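Local coordinates for protein sialyltransferase 0160 (Photobacterium damselae, PDB 4R84) that transfers sialic acid from CMP-sialic acid to glycan acceptors, as a glycosyltransferase of the GT-B structural group, at residues His207-Leu212 and Asp273-Met278; Asn211-Ile216 and Asn265-Thr270; Ser237-Ser242 and Gly279-Trp284; Tyr244-Lys247 and Lys252-Thr255. One frame throughout, in Å; residues are numbered along the deposited sequence.

How the interactions relate
The four contacts join helices 237-246 and 252-267, the short helices 208-211 and 213-219, and the loop before strand 290-294. Interactions 1 and 2 share Asn-211 and Leu-212, and their centres lie about 10 Å apart. Interaction 3 is joined to interaction 1 by Val-208 CG1 against Trp-284 NE1 (3.5 Å), and to interaction 2 by Ile-216 CD1 against Trp-284 CZ3 (3.6 Å). Interaction 4 spans the turn between the two longer helices, shares helix 237-246 with interaction 3 (centres about 10 Å apart) and reaches interaction 1 through Met-278 CG and Trp-246 NE1 (3.4 Å). The side chain of Glu-239, in interaction 3, lies about 10 Å from the bound donor analogue.

Interaction 1 of 4, residues His207-Leu212 and Asp273-Met278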
# COMPACT_ATOMS: atom_id res chain seq x y z
N HIS A 207 -8.90 -2.56 9.36
CA HIS A 207 -8.39 -2.94 10.67
C HIS A 207 -7.54 -1.88 11.32
O HIS A 207 -6.77 -2.18 12.22
CB HIS A 207 -7.62 -4.24 10.55
CG HIS A 207 -8.47 -5.37 10.07
ND1 HIS A 207 -8.56 -5.72 8.74
CD2 HIS A 207 -9.34 -6.17 10.73
CE1 HIS A 207 -9.41 -6.72 8.61
NE2 HIS A 207 -9.90 -7.01 9.80
N VAL A 208 -7.71 -0.63 10.89
CA VAL A 208 -6.93 0.47 11.44
C VAL A 208 -7.09 0.59 12.96
O VAL A 208 -6.12 0.85 13.68
CB VAL A 208 -7.28 1.82 10.75
CG1 VAL A 208 -8.77 2.11 10.86
CG2 VAL A 208 -6.46 2.95 11.35
N PHE A 209 -8.31 0.36 13.47
CA PHE A 209 -8.53 0.54 14.90
C PHE A 209 -7.91 -0.58 15.73
O PHE A 209 -7.64 -0.41 16.92
CB PHE A 209 -10.03 0.63 15.22
CG PHE A 209 -10.30 1.05 16.63
CD1 PHE A 209 -10.07 2.35 17.03
CD2 PHE A 209 -10.74 0.13 17.57
CE1 PHE A 209 -10.29 2.74 18.33
CE2 PHE A 209 -10.97 0.51 18.88
CZ PHE A 209 -10.73 1.83 19.26
N ASN A 210 -7.68 -1.73 15.12
CA ASN A 210 -6.99 -2.80 15.83
C ASN A 210 -5.48 -2.60 15.82
O ASN A 210 -4.78 -3.16 16.66
CB ASN A 210 -7.34 -4.17 15.23
CG ASN A 210 -8.72 -4.64 15.62
OD1 ASN A 210 -9.27 -4.22 16.64
ND2 ASN A 210 -9.27 -5.54 14.82
N ASN A 211 -4.98 -1.81 14.88
CA ASN A 211 -3.53 -1.69 14.71
C ASN A 211 -2.87 -0.43 15.25
O ASN A 211 -1.75 -0.50 15.76
CB ASN A 211 -3.16 -1.81 13.22
CG ASN A 211 -3.34 -3.22 12.68
OD1 ASN A 211 -3.29 -4.21 13.42
ND2 ASN A 211 -3.54 -3.32 11.36
N LEU A 212 -3.53 0.72 15.14
CA LEU A 212 -2.85 1.97 15.51
C LEU A 212 -3.01 2.40 16.98
O LEU A 212 -2.04 2.87 17.58
CB LEU A 212 -3.32 3.12 14.60
CG LEU A 212 -3.05 2.89 13.10
CD1 LEU A 212 -3.27 4.18 12.30
CD2 LEU A 212 -1.64 2.37 12.86
N ASP A 273 -14.03 3.98 26.48
CA ASP A 273 -15.06 3.79 25.46
C ASP A 273 -14.53 4.06 24.06
O ASP A 273 -14.00 5.14 23.79
CB ASP A 273 -16.27 4.69 25.74
CG ASP A 273 -16.91 4.42 27.09
OD1 ASP A 273 -17.02 3.23 27.47
OD2 ASP A 273 -17.32 5.39 27.75
N ALA A 274 -14.69 3.09 23.18
CA ALA A 274 -14.19 3.21 21.82
C ALA A 274 -15.34 3.34 20.84
O ALA A 274 -16.43 2.82 21.08
CB ALA A 274 -13.33 2.01 21.47
N PRO A 275 -15.11 4.05 19.72
CA PRO A 275 -16.15 4.09 18.69
C PRO A 275 -16.37 2.70 18.13
O PRO A 275 -15.42 1.93 18.01
CB PRO A 275 -15.57 5.02 17.61
CG PRO A 275 -14.46 5.72 18.26
CD PRO A 275 -13.91 4.79 19.30
N LYS A 276 -17.61 2.37 17.82
CA LYS A 276 -17.91 1.10 17.21
C LYS A 276 -18.21 1.35 15.73
O LYS A 276 -18.67 2.43 15.35
CB LYS A 276 -19.09 0.40 17.90
CG LYS A 276 -19.31 -1.03 17.38
CD LYS A 276 -20.52 -1.71 18.00
CE LYS A 276 -20.67 -3.14 17.48
NZ LYS A 276 -19.60 -4.07 17.95
N GLY A 277 -17.91 0.35 14.90
CA GLY A 277 -18.23 0.42 13.50
C GLY A 277 -17.44 1.48 12.75
O GLY A 277 -16.26 1.71 13.05
N MET A 278 -18.11 2.15 11.81
CA MET A 278 -17.47 3.06 10.88
C MET A 278 -16.76 4.19 11.60
O MET A 278 -15.80 4.76 11.08
CB MET A 278 -18.48 3.61 9.88
CG MET A 278 -18.99 2.53 8.93
SD MET A 278 -17.63 1.71 8.07
CE MET A 278 -18.51 0.63 6.94
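Phe-209 and Pro-275 mark the nearest backbone approach, with their CA atoms 9.2 Å apart, so the short helix 208-211 and the irregular segment 273-278 are bridged by side chains rather than by paired main chains. Both contacts across the segments come from one ring. The CG of Phe-209 is anti to its own backbone N (chi1 -170°), which sends the ring out from the helix to meet the other segment. The far end of the ring carries the closest contact, Phe-209 CZ lying 3.4 Å from Ala-274 CB, and the methyl also comes within 3.8 Å of Phe-209 CE2. It approaches the ring obliquely. Further round the rim, on the same side of the ring plane, Phe-209 CE1 meets Pro-275 CD more loosely, at 4.3 Å, again oblique. The two segments together bury 101 Å², a modest area that fits a contact of one aromatic ring with two small apolar groups. The same ring also meets Tyr-266, their planes at about 40°, and touches Leu-263, both on helix 252-267, while Pro-275 rests on Leu-262 and Leu-263. The arrangement belongs to a Rossmann-type layer: helix 208-211 opens the crossover connection between the parallel strands 197-204 and 225-233, and the loop leading to the next parallel strand, 290-294, packs against it.

Interaction 2 of 4, residues Asn211-Ile216 and Asn265-Thr270; sequences NLPPII and NYLAGT
Pro-213 and Leu-267 form the centre of this contact, their CA atoms 6.2 Å apart where the start of helix 213-219 faces the last turn of helix 252-267. The two side chains run at a slant to one another, and a single branch of the leucine makes the touch: Leu-267 CD2 lies 3.9 Å from Pro-213 CB and 4.0 Å from Pro-213 CG. The same methyl reaches Ile-216 one turn further on, with Leu-267 CD2 and Ile-216 CG2 4.3 Å apart, so it is in contact with two residues spaced three apart on the facing helix. Leu-267 CG stands anti to its carbonyl carbon (chi1 -63°), and although the CB does not aim directly at helix 213-219, the branched end arrives there. Tyr-266 comes from a different direction. Its ring presents an edge to the proline, Pro-213 CB lying near the ring plane and 4.0 Å from Tyr-266 CE2. Beyond the two segments, Trp-284 lies against both Leu-267 and Ile-216, and Phe-201 of strand 197-204 also packs on Ile-216. Helix 252-267 then ends in a Schellman motif, where Gly-269 adopts positive phi, Gly-269 N bonds back to Tyr-266 O and Thr-270 N to Asn-265 O. All three cross-segment contacts are between carbon atoms, and three of the four touching residues are buried. The chemistry is therefore apolar packing of carbon on carbon, while a hydrogen bond from Gln-217 NE2 to Tyr-266 O adds a directional tie alongside it.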
# COMPACT_ATOMS: atom_id res chain seq x y z
N ASN A 211 -4.98 -1.81 14.88
CA ASN A 211 -3.53 -1.69 14.71
C ASN A 211 -2.87 -0.43 15.25
O ASN A 211 -1.75 -0.50 15.76
CB ASN A 211 -3.16 -1.81 13.22
CG ASN A 211 -3.34 -3.22 12.68
OD1 ASN A 211 -3.29 -4.21 13.42
ND2 ASN A 211 -3.54 -3.32 11.36
N LEU A 212 -3.53 0.72 15.14
CA LEU A 212 -2.85 1.97 15.51
C LEU A 212 -3.01 2.40 16.98
O LEU A 212 -2.04 2.87 17.58
CB LEU A 212 -3.32 3.12 14.60
CG LEU A 212 -3.05 2.89 13.10
CD1 LEU A 212 -3.27 4.18 12.30
CD2 LEU A 212 -1.64 2.37 12.86
N PRO A 213 -4.22 2.25 17.57
CA PRO A 213 -4.30 2.69 18.97
C PRO A 213 -3.27 2.07 19.94
O PRO A 213 -2.87 2.79 20.86
CB PRO A 213 -5.73 2.30 19.38
CG PRO A 213 -6.49 2.38 18.11
CD PRO A 213 -5.54 1.86 17.05
N PRO A 214 -2.86 0.80 19.77
CA PRO A 214 -1.85 0.27 20.70
C PRO A 214 -0.51 0.98 20.65
O PRO A 214 0.25 0.89 21.61
CB PRO A 214 -1.69 -1.18 20.26
CG PRO A 214 -2.99 -1.52 19.64
CD PRO A 214 -3.41 -0.28 18.93
N ILE A 215 -0.23 1.65 19.53
CA ILE A 215 1.01 2.41 19.41
C ILE A 215 0.78 3.86 19.81
O ILE A 215 1.59 4.47 20.53
CB ILE A 215 1.55 2.36 17.96
CG1 ILE A 215 1.82 0.92 17.54
CG2 ILE A 215 2.83 3.22 17.87
CD1 ILE A 215 2.06 0.75 16.02
N ILE A 216 -0.34 4.43 19.35
CA ILE A 216 -0.63 5.84 19.62
C ILE A 216 -0.87 6.13 21.11
O ILE A 216 -0.37 7.12 21.63
CB ILE A 216 -1.85 6.31 18.82
CG1 ILE A 216 -1.49 6.35 17.34
CG2 ILE A 216 -2.32 7.68 19.31
CD1 ILE A 216 -2.63 6.71 16.43
N ASN A 265 -10.78 10.76 22.59
CA ASN A 265 -10.61 10.52 24.02
C ASN A 265 -10.06 9.14 24.32
O ASN A 265 -9.34 8.95 25.29
CB ASN A 265 -11.94 10.70 24.76
CG ASN A 265 -12.45 12.13 24.71
OD1 ASN A 265 -11.68 13.06 24.52
ND2 ASN A 265 -13.75 12.30 24.87
N TYR A 266 -10.39 8.17 23.48
CA TYR A 266 -9.87 6.82 23.63
C TYR A 266 -8.36 6.83 23.39
O TYR A 266 -7.59 6.24 24.15
CB TYR A 266 -10.56 5.86 22.66
CG TYR A 266 -10.10 4.43 22.80
CD1 TYR A 266 -10.61 3.61 23.80
CD2 TYR A 266 -9.16 3.89 21.92
CE1 TYR A 266 -10.19 2.30 23.93
CE2 TYR A 266 -8.74 2.59 22.05
CZ TYR A 266 -9.26 1.79 23.06
OH TYR A 266 -8.85 0.49 23.18
N LEU A 267 -7.95 7.52 22.33
CA LEU A 267 -6.54 7.63 22.01
C LEU A 267 -5.79 8.39 23.10
O LEU A 267 -4.66 8.03 23.44
CB LEU A 267 -6.33 8.29 20.65
CG LEU A 267 -6.88 7.55 19.42
CD1 LEU A 267 -6.56 8.33 18.13
CD2 LEU A 267 -6.29 6.16 19.36
N ALA A 268 -6.43 9.42 23.65
CA ALA A 268 -5.81 10.27 24.68
C ALA A 268 -5.72 9.56 26.04
O ALA A 268 -5.09 10.07 26.97
CB ALA A 268 -6.57 11.58 24.82
N GLY A 269 -6.37 8.41 26.15
CA GLY A 269 -6.34 7.60 27.35
C GLY A 269 -7.09 8.20 28.52
O GLY A 269 -6.71 8.02 29.68
N THR A 270 -8.17 8.92 28.22
CA THR A 270 -8.99 9.52 29.25
C THR A 270 -10.36 8.86 29.30
O THR A 270 -11.21 9.22 30.11
CB THR A 270 -9.15 11.04 29.04
OG1 THR A 270 -9.76 11.28 27.77
CG2 THR A 270 -7.80 11.74 29.11

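Interaction 3 of 4, residues Ser237-Ser242 and Gly279-Trp284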
# COMPACT_ATOMS: atom_id res chain seq x y z
N SER A 237 -12.50 -6.65 -1.14
CA SER A 237 -13.94 -6.48 -1.23
C SER A 237 -14.59 -6.19 0.12
O SER A 237 -15.66 -5.59 0.18
CB SER A 237 -14.55 -7.74 -1.86
OG SER A 237 -14.21 -8.88 -1.11
N SER A 238 -13.93 -6.58 1.21
CA SER A 238 -14.54 -6.50 2.53
C SER A 238 -14.94 -5.07 2.92
O SER A 238 -16.01 -4.88 3.49
CB SER A 238 -13.61 -7.11 3.58
OG SER A 238 -13.32 -6.20 4.63
N GLU A 239 -14.12 -4.07 2.59
CA GLU A 239 -14.45 -2.68 2.89
C GLU A 239 -15.71 -2.24 2.14
O GLU A 239 -16.44 -1.38 2.62
CB GLU A 239 -13.30 -1.74 2.55
CG GLU A 239 -12.19 -1.67 3.61
CD GLU A 239 -11.06 -2.67 3.36
OE1 GLU A 239 -11.21 -3.52 2.45
OE2 GLU A 239 -10.03 -2.59 4.07
N TYR A 240 -15.94 -2.80 0.96
CA TYR A 240 -17.07 -2.40 0.12
C TYR A 240 -18.35 -3.08 0.58
O TYR A 240 -19.39 -2.45 0.62
CB TYR A 240 -16.74 -2.70 -1.37
CG TYR A 240 -15.62 -1.78 -1.75
CD1 TYR A 240 -14.30 -2.08 -1.41
CD2 TYR A 240 -15.87 -0.55 -2.35
CE1 TYR A 240 -13.27 -1.20 -1.67
CE2 TYR A 240 -14.84 0.33 -2.64
CZ TYR A 240 -13.54 0.00 -2.29
OH TYR A 240 -12.50 0.87 -2.54
N VAL A 241 -18.25 -4.34 0.99
CA VAL A 241 -19.37 -5.02 1.60
C VAL A 241 -19.79 -4.30 2.88
O VAL A 241 -20.99 -4.14 3.15
CB VAL A 241 -19.04 -6.50 1.92
CG1 VAL A 241 -20.14 -7.13 2.75
CG2 VAL A 241 -18.85 -7.28 0.62
N SER A 242 -18.81 -3.83 3.66
CA SER A 242 -19.13 -3.13 4.90
C SER A 242 -19.82 -1.80 4.61
O SER A 242 -20.76 -1.42 5.32
CB SER A 242 -17.86 -2.87 5.73
OG SER A 242 -17.28 -4.10 6.13
N GLY A 279 -17.22 4.48 12.82
CA GLY A 279 -16.63 5.55 13.61
C GLY A 279 -15.20 5.30 14.02
O GLY A 279 -14.49 6.25 14.37
N ASN A 280 -14.74 4.06 13.98
CA ASN A 280 -13.34 3.83 14.32
C ASN A 280 -12.50 3.65 13.06
O ASN A 280 -11.31 3.36 13.14
CB ASN A 280 -13.17 2.63 15.27
CG ASN A 280 -13.51 1.28 14.63
OD1 ASN A 280 -13.29 1.06 13.44
ND2 ASN A 280 -14.00 0.37 15.44
N ARG A 281 -13.14 3.83 11.91
CA ARG A 281 -12.51 3.56 10.62
C ARG A 281 -12.33 4.84 9.80
O ARG A 281 -11.26 5.08 9.25
CB ARG A 281 -13.36 2.54 9.83
CG ARG A 281 -12.77 2.14 8.48
CD ARG A 281 -13.62 1.05 7.78
NE ARG A 281 -13.74 -0.16 8.58
CZ ARG A 281 -14.20 -1.33 8.12
NH1 ARG A 281 -14.58 -1.46 6.86
NH2 ARG A 281 -14.26 -2.38 8.93
N TYR A 282 -13.38 5.64 9.71
CA TYR A 282 -13.38 6.77 8.79
C TYR A 282 -13.39 8.12 9.50
O TYR A 282 -13.85 9.12 8.95
CB TYR A 282 -14.56 6.68 7.82
CG TYR A 282 -14.40 5.58 6.80
CD1 TYR A 282 -13.35 5.60 5.89
CD2 TYR A 282 -15.30 4.53 6.75
CE1 TYR A 282 -13.20 4.59 4.96
CE2 TYR A 282 -15.16 3.51 5.82
CZ TYR A 282 -14.12 3.54 4.93
OH TYR A 282 -13.98 2.53 4.01
N ASN A 283 -12.86 8.16 10.72
CA ASN A 283 -12.69 9.42 11.45
C ASN A 283 -11.23 9.81 11.66
O ASN A 283 -10.95 10.80 12.34
CB ASN A 283 -13.36 9.34 12.81
CG ASN A 283 -14.80 9.77 12.77
OD1 ASN A 283 -15.21 10.57 11.92
ND2 ASN A 283 -15.60 9.23 13.69
N TRP A 284 -10.30 9.04 11.12
CA TRP A 284 -8.89 9.31 11.39
C TRP A 284 -8.44 10.63 10.79
O TRP A 284 -7.58 11.31 11.36
CB TRP A 284 -8.02 8.16 10.90
CG TRP A 284 -8.20 6.96 11.80
CD1 TRP A 284 -9.14 5.98 11.68
CD2 TRP A 284 -7.44 6.65 12.97
NE1 TRP A 284 -9.02 5.07 12.70
CE2 TRP A 284 -7.98 5.47 13.52
CE3 TRP A 284 -6.36 7.26 13.62
CZ2 TRP A 284 -7.46 4.87 14.67
CZ3 TRP A 284 -5.85 6.67 14.77
CH2 TRP A 284 -6.40 5.49 15.28
O HOH W 1 -14.67 -4.36 6.47
O HOH W 2 -15.38 0.15 4.79
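Direct packing between Arg-281 and segment 237-242 of helix 237-246 is slight: Arg-281 NH1 lies 3.7 Å from Ser-242 CB and 4.0 Å from Glu-239 CG, both oblique to the guanidinium plane. The extended start of its chain lays Arg-281 CG 3.8 Å above the centre of the Tyr-282 ring, and the bend at chi3 (-59°) follows before the guanidinium.

Water-mediated bonds do more of the joining. Arg-281 NH1 donates to two waters. Water 1 accepts from it at 2.9 Å and also bonds the hydroxyls of Ser-238 and Ser-242, with Ser-242 OG 2.6 Å from that water. Water 2 sits in the guanidinium plane, at its edge, 2.7 Å from Arg-281 NH1; it donates to Glu-239 O and bonds Tyr-282 OH.

Within 279-284, Trp-284 NE1 donates to Asn-280 O at 2.9 Å with an angle of 153°, approaching from well above the carbonyl plane.

Charge contributes only at longer range, since Glu-239 OE2 and Arg-281 NH1 are 5.5 Å apart and form no salt bridge. Glu-239 OE2 instead accepts from Ala-206 N and Asp-235 N. Through these bonds Glu-239 links the loops that follow the parallel strands 197-204 and 225-233. With its side chain about 10 Å from the bound CMP-3-fluoro-sialic acid, this is the strand-end region where Rossmann-type glycosyltransferase domains place their substrate cleft.

Interaction 4 of 4, residues Tyr244-Lys247 and Lys252-Thr255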
# COMPACT_ATOMS: atom_id res chain seq x y z
N TYR A 244 -21.55 -1.15 1.87
CA TYR A 244 -22.86 -1.53 1.36
C TYR A 244 -23.86 -1.77 2.50
O TYR A 244 -25.00 -1.30 2.45
CB TYR A 244 -22.74 -2.79 0.51
CG TYR A 244 -24.06 -3.30 0.00
CD1 TYR A 244 -24.61 -2.82 -1.18
CD2 TYR A 244 -24.76 -4.28 0.71
CE1 TYR A 244 -25.84 -3.29 -1.64
CE2 TYR A 244 -25.97 -4.75 0.25
CZ TYR A 244 -26.50 -4.26 -0.93
OH TYR A 244 -27.71 -4.74 -1.37
N GLN A 245 -23.42 -2.50 3.52
CA GLN A 245 -24.29 -2.86 4.62
C GLN A 245 -24.61 -1.66 5.51
O GLN A 245 -25.59 -1.68 6.26
CB GLN A 245 -23.66 -3.98 5.44
CG GLN A 245 -23.65 -5.33 4.72
CD GLN A 245 -22.81 -6.38 5.41
OE1 GLN A 245 -21.85 -6.08 6.12
NE2 GLN A 245 -23.17 -7.65 5.22
N TRP A 246 -23.81 -0.61 5.39
CA TRP A 246 -23.90 0.56 6.26
C TRP A 246 -24.60 1.76 5.60
O TRP A 246 -25.04 2.69 6.28
CB TRP A 246 -22.47 0.94 6.71
CG TRP A 246 -22.30 2.23 7.44
CD1 TRP A 246 -22.44 2.45 8.78
CD2 TRP A 246 -21.88 3.47 6.87
NE1 TRP A 246 -22.16 3.77 9.07
CE2 TRP A 246 -21.81 4.41 7.91
CE3 TRP A 246 -21.57 3.88 5.57
CZ2 TRP A 246 -21.44 5.74 7.70
CZ3 TRP A 246 -21.22 5.19 5.36
CH2 TRP A 246 -21.15 6.11 6.42
N LYS A 247 -24.73 1.72 4.27
CA LYS A 247 -25.07 2.92 3.50
C LYS A 247 -26.47 3.46 3.80
O LYS A 247 -26.73 4.65 3.59
CB LYS A 247 -24.93 2.65 2.00
CG LYS A 247 -25.93 1.65 1.38
CD LYS A 247 -25.70 1.54 -0.12
CE LYS A 247 -26.53 0.43 -0.78
NZ LYS A 247 -27.99 0.59 -0.51
N LYS A 252 -26.21 8.59 9.55
CA LYS A 252 -24.92 7.92 9.69
C LYS A 252 -23.72 8.88 9.74
O LYS A 252 -22.77 8.63 10.48
CB LYS A 252 -24.71 6.89 8.56
CG LYS A 252 -24.79 7.45 7.15
CD LYS A 252 -24.64 6.32 6.12
CE LYS A 252 -24.39 6.86 4.71
NZ LYS A 252 -25.61 7.52 4.13
N ILE A 253 -23.75 9.97 8.97
CA ILE A 253 -22.64 10.92 9.02
C ILE A 253 -22.68 11.71 10.33
O ILE A 253 -21.64 11.97 10.94
CB ILE A 253 -22.63 11.88 7.82
CG1 ILE A 253 -22.38 11.10 6.53
CG2 ILE A 253 -21.56 12.95 7.98
CD1 ILE A 253 -21.17 10.19 6.59
N GLU A 254 -23.88 12.08 10.77
CA GLU A 254 -24.03 12.73 12.07
C GLU A 254 -23.47 11.86 13.19
O GLU A 254 -22.80 12.36 14.11
CB GLU A 254 -25.50 13.03 12.35
CG GLU A 254 -25.74 13.84 13.60
CD GLU A 254 -27.22 14.06 13.86
OE1 GLU A 254 -27.98 14.17 12.88
OE2 GLU A 254 -27.62 14.10 15.04
N THR A 255 -23.72 10.56 13.11
CA THR A 255 -23.17 9.64 14.09
C THR A 255 -21.64 9.62 13.99
O THR A 255 -20.95 9.66 15.01
CB THR A 255 -23.76 8.24 13.92
OG1 THR A 255 -25.18 8.31 14.07
CG2 THR A 255 -23.20 7.29 14.96
O HOH W 3 -22.27 5.87 11.42
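Lys-252, the first residue of the second segment, lies across one face of Trp-246. Its CG occupies the crowded position between backbone N and carbonyl carbon (chi1 58°), and the aliphatic chain passes at a slant over the indole's six-membered ring. Lys-252 CB is 3.6 Å from Trp-246 CZ2, and Lys-252 CD stands 3.5 Å from the ring centroid, 12° off the normal, a CH-pi contact. The bend at the end of the chain carries the ammonium past the ring: Lys-252 NZ donates to Lys-247 O over 3.1 Å, tilted 28° from the carbonyl plane, and any cation-pi attraction is weak at best. NZ also forms a salt bridge with Asp-308 and a hydrogen bond with Asn-305 O. On the main chain, Lys-252 O accepts from a water 3.0 Å away, and that water accepts a hydrogen bond from Trp-246 NE1. Ile-253 follows, its CD1 at the edge of the indole, 4.1 Å from Trp-246 CH2. Trp-246 and Lys-252 thus face each other across the short turn between helices 237-246 and 252-267, with helix 307-313 alongside: Leu-309 touches Trp-246, and Tyr-312 touches Ile-253.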